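Long-range contact in uncharacterized protein (Bacteroides ovatus, PDB 4DQA), which is of unknown function but probably binds carbohydrate, pairing an N-terminal E-set-like domain with a concanavalin A-like lectin/glucanase domain: residues I139-N147 with E276-E285. Sequence-based numbering, arbitrary orientation. Where two conformers were deposited one is given.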
loop_
_atom_site.group_PDB
_atom_site.type_symbol
_atom_site.label_atom_id
_atom_site.label_comp_id
_atom_site.label_asym_id
_atom_site.label_seq_id
_atom_site.Cartn_x
_atom_site.Cartn_y
_atom_site.Cartn_z
ATOM N N ILE A 139 -6.952 5.757 -2.082
ATOM C CA ILE A 139 -6.442 6.564 -3.168
ATOM C C ILE A 139 -7.648 7.289 -3.785
ATOM O O ILE A 139 -8.599 6.650 -4.221
ATOM C CB ILE A 139 -5.733 5.729 -4.244
ATOM C CG1 ILE A 139 -4.507 5.049 -3.661
ATOM C CG2 ILE A 139 -5.336 6.627 -5.433
ATOM C CD1 ILE A 139 -3.823 4.080 -4.600
ATOM N N THR A 140 -7.593 8.621 -3.790
ATOM C CA THR A 140 -8.710 9.439 -4.249
ATOM C C THR A 140 -8.373 10.342 -5.432
ATOM O O THR A 140 -9.263 11.071 -5.884
ATOM C CB THR A 140 -9.218 10.331 -3.129
ATOM O OG1 THR A 140 -8.164 11.153 -2.688
ATOM C CG2 THR A 140 -9.728 9.468 -1.975
ATOM N N LYS A 141 -7.153 10.255 -5.945
ATOM C CA LYS A 141 -6.689 11.036 -7.087
ATOM C C LYS A 141 -5.858 10.138 -7.974
ATOM O O LYS A 141 -5.200 9.217 -7.473
ATOM C CB LYS A 141 -5.863 12.221 -6.607
ATOM C CG LYS A 141 -6.626 13.245 -5.806
ATOM C CD LYS A 141 -5.718 14.424 -5.436
ATOM C CE LYS A 141 -6.508 15.548 -4.777
ATOM N NZ LYS A 141 -5.643 16.748 -4.540
ATOM N N ALA A 142 -5.868 10.414 -9.279
ATOM C CA ALA A 142 -5.076 9.652 -10.224
ATOM C C ALA A 142 -4.692 10.480 -11.424
ATOM O O ALA A 142 -5.240 11.558 -11.629
ATOM C CB ALA A 142 -5.826 8.378 -10.651
ATOM N N GLY A 143 -3.730 10.005 -12.216
ATOM C CA GLY A 143 -3.246 10.777 -13.341
ATOM C C GLY A 143 -3.981 10.485 -14.622
ATOM O O GLY A 143 -4.242 9.316 -14.939
ATOM N N ASN A 144 -4.341 11.546 -15.347
ATOM C CA ASN A 144 -5.069 11.422 -16.599
ATOM C C ASN A 144 -4.178 11.224 -17.798
ATOM O O ASN A 144 -3.174 11.915 -17.955
ATOM C CB ASN A 144 -5.947 12.642 -16.848
ATOM C CG ASN A 144 -7.012 12.370 -17.887
ATOM O OD1 ASN A 144 -7.810 11.460 -17.723
ATOM N ND2 ASN A 144 -7.014 13.140 -18.929
ATOM N N PHE A 145 -4.578 10.310 -18.681
ATOM C CA PHE A 145 -3.894 10.082 -19.947
ATOM C C PHE A 145 -4.931 10.170 -21.048
ATOM O O PHE A 145 -5.947 9.471 -21.031
ATOM C CB PHE A 145 -3.226 8.715 -19.951
ATOM C CG PHE A 145 -2.042 8.636 -19.040
ATOM C CD1 PHE A 145 -2.217 8.416 -17.683
ATOM C CD2 PHE A 145 -0.751 8.828 -19.530
ATOM C CE1 PHE A 145 -1.155 8.380 -16.847
ATOM C CE2 PHE A 145 0.338 8.772 -18.682
ATOM C CZ PHE A 145 0.128 8.555 -17.331
ATOM N N SER A 146 -4.714 11.136 -21.916
ATOM C CA SER A 146 -5.484 11.342 -23.112
ATOM C C SER A 146 -4.525 11.936 -24.133
ATOM O O SER A 146 -4.604 13.125 -24.468
ATOM C CB SER A 146 -6.624 12.296 -22.812
ATOM O OG SER A 146 -7.403 12.533 -23.974
ATOM N N ASN A 147 -3.620 11.087 -24.621
ATOM C CA ASN A 147 -2.500 11.500 -25.472
ATOM C C ASN A 147 -1.405 12.219 -24.665
ATOM O O ASN A 147 -0.955 13.312 -25.005
ATOM C CB ASN A 147 -2.958 12.352 -26.653
ATOM C CG ASN A 147 -1.959 12.335 -27.793
ATOM O OD1 ASN A 147 -1.274 11.336 -28.020
ATOM N ND2 ASN A 147 -1.870 13.439 -28.516
ATOM N N GLU A 276 1.867 5.966 -32.074
ATOM C CA GLU A 276 2.208 6.332 -30.702
ATOM C C GLU A 276 1.391 5.562 -29.658
ATOM O O GLU A 276 1.754 5.515 -28.475
ATOM C CB GLU A 276 2.060 7.834 -30.477
ATOM C CG GLU A 276 2.976 8.653 -31.359
ATOM C CD GLU A 276 3.001 10.142 -31.038
ATOM O OE1 GLU A 276 2.002 10.672 -30.546
ATOM O OE2 GLU A 276 3.999 10.794 -31.399
ATOM N N ARG A 277 0.280 4.983 -30.094
ATOM C CA ARG A 277 -0.458 4.040 -29.265
ATOM C C ARG A 277 -0.795 4.583 -27.864
ATOM O O ARG A 277 -0.570 3.935 -26.834
ATOM C CB ARG A 277 0.290 2.707 -29.210
ATOM C CG ARG A 277 0.430 2.081 -30.580
ATOM C CD ARG A 277 1.578 1.096 -30.667
ATOM N NE ARG A 277 1.867 0.797 -32.057
ATOM C CZ ARG A 277 2.876 0.042 -32.464
ATOM N NH1 ARG A 277 3.637 -0.585 -31.583
ATOM N NH2 ARG A 277 3.094 -0.099 -33.760
ATOM N N PRO A 278 -1.410 5.770 -27.819
ATOM C CA PRO A 278 -1.711 6.346 -26.506
ATOM C C PRO A 278 -2.745 5.574 -25.696
ATOM O O PRO A 278 -3.736 5.061 -26.240
ATOM C CB PRO A 278 -2.271 7.726 -26.840
ATOM C CG PRO A 278 -2.790 7.601 -28.256
ATOM C CD PRO A 278 -1.872 6.621 -28.927
ATOM N N PHE A 279 -2.525 5.557 -24.386
ATOM C CA PHE A 279 -3.501 5.096 -23.437
ATOM C C PHE A 279 -4.530 6.167 -23.203
ATOM O O PHE A 279 -4.194 7.348 -23.105
ATOM C CB PHE A 279 -2.760 4.827 -22.137
ATOM C CG PHE A 279 -3.578 4.162 -21.061
ATOM C CD1 PHE A 279 -3.740 2.800 -21.068
ATOM C CD2 PHE A 279 -4.060 4.872 -19.984
ATOM C CE1 PHE A 279 -4.477 2.171 -20.065
ATOM C CE2 PHE A 279 -4.780 4.243 -18.969
ATOM C CZ PHE A 279 -4.978 2.901 -19.012
ATOM N N HIS A 280 -5.804 5.763 -23.092
ATOM C CA HIS A 280 -6.865 6.682 -22.722
ATOM C C HIS A 280 -7.511 6.206 -21.450
ATOM O O HIS A 280 -8.253 5.213 -21.446
ATOM C CB HIS A 280 -7.902 6.764 -23.828
ATOM C CG HIS A 280 -7.368 7.408 -25.063
ATOM N ND1 HIS A 280 -6.752 6.704 -26.067
ATOM C CD2 HIS A 280 -7.296 8.714 -25.412
ATOM C CE1 HIS A 280 -6.362 7.546 -27.012
ATOM N NE2 HIS A 280 -6.658 8.768 -26.629
ATOM N N GLY A 281 -7.208 6.886 -20.342
ATOM C CA GLY A 281 -7.686 6.465 -19.028
ATOM C C GLY A 281 -6.860 7.088 -17.939
ATOM O O GLY A 281 -6.222 8.115 -18.152
ATOM N N LYS A 282 -6.908 6.487 -16.767
ATOM C CA LYS A 282 -6.160 6.963 -15.621
ATOM C C LYS A 282 -5.190 5.908 -15.129
ATOM O O LYS A 282 -5.436 4.701 -15.272
ATOM C CB LYS A 282 -7.102 7.348 -14.489
ATOM C CG LYS A 282 -8.049 8.482 -14.821
ATOM C CD LYS A 282 -8.990 8.711 -13.639
ATOM C CE LYS A 282 -10.016 9.775 -13.873
ATOM N NZ LYS A 282 -11.027 9.299 -14.868
HETATM N N MSE A 283 -4.097 6.355 -14.518
HETATM C CA MSE A 283 -3.156 5.462 -13.874
HETATM C C MSE A 283 -2.840 5.984 -12.485
HETATM O O MSE A 283 -2.911 7.176 -12.212
HETATM C CB MSE A 283 -1.832 5.324 -14.632
HETATM C CG MSE A 283 -2.018 4.869 -16.066
HETATM SE SE MSE A 283 -0.307 4.250 -16.765
HETATM C CE MSE A 283 -0.642 4.514 -18.656
ATOM N N SER A 284 -2.434 5.056 -11.647
ATOM C CA SER A 284 -2.030 5.343 -10.275
ATOM C C SER A 284 -0.997 4.319 -9.869
ATOM O O SER A 284 -1.008 3.182 -10.331
ATOM C CB SER A 284 -3.255 5.267 -9.384
ATOM O OG SER A 284 -2.944 5.328 -7.991
ATOM N N GLU A 285 -0.088 4.693 -8.976
ATOM C CA GLU A 285 0.842 3.719 -8.383
ATOM C C GLU A 285 1.616 2.946 -9.447
ATOM O O GLU A 285 1.710 1.705 -9.423
ATOM C CB GLU A 285 0.123 2.764 -7.435
ATOM C CG GLU A 285 -0.491 3.430 -6.250
ATOM C CD GLU A 285 0.553 4.062 -5.348
ATOM O OE1 GLU A 285 1.474 3.337 -4.912
ATOM O OE2 GLU A 285 0.489 5.294 -5.112
HETATM O O HOH W 1 -2.848 7.906 -7.421
HETATM O O HOH W 2 -9.896 9.732 -17.516
HETATM O O HOH W 3 -1.991 8.840 -23.451
HETATM O O HOH W 4 -0.643 10.077 -30.259
#
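Gly143 and Met283 (selenomethionine) exchange a pair of backbone hydrogen bonds, Gly143 N to Met283 O at 2.9 Å and Met283 N to Gly143 O. Two residues on, Phe145 N donates to Gly281 O (2.8 Å) and Phe145 O accepts from Gly281 N. These four bonds fasten 143-145 antiparallel to 281-283 within a sheet of the concanavalin A-like domain. The other edge of 141-146 is used as well, since Ala142 and Asn144 bond through their backbones to Lys346 and Thr344.

Water links polar groups that do not meet directly. One molecule donates to Lys141 O and hydrogen-bonds Ser284 OG (2.6 Å). On the sheet face opposite Phe145, a second donates to Asn144 OD1, which has a further partner elsewhere in the structure, and accepts from Lys282 NZ, whose chain reaches it by bending at its last torsion (chi4 71°).

On the buried face, Met283 CE sits squarely over the Phe145 ring, 4.1 Å from its centroid, in a CH-pi contact, while SE lies obliquely beside it as a Met-aromatic partner. The same methyl covers the rim of one face of Phe279, whose edge meets Phe145 CB in plane (CD2 to CB, 3.9 Å).

Direct bonds thus satisfy the peptide N and O of Gly143, Phe145, Gly281 and Met283 and fix the register, with Phe145, Met283 and Phe279 packed on one face and water joining Asn144 to Lys282 on the other.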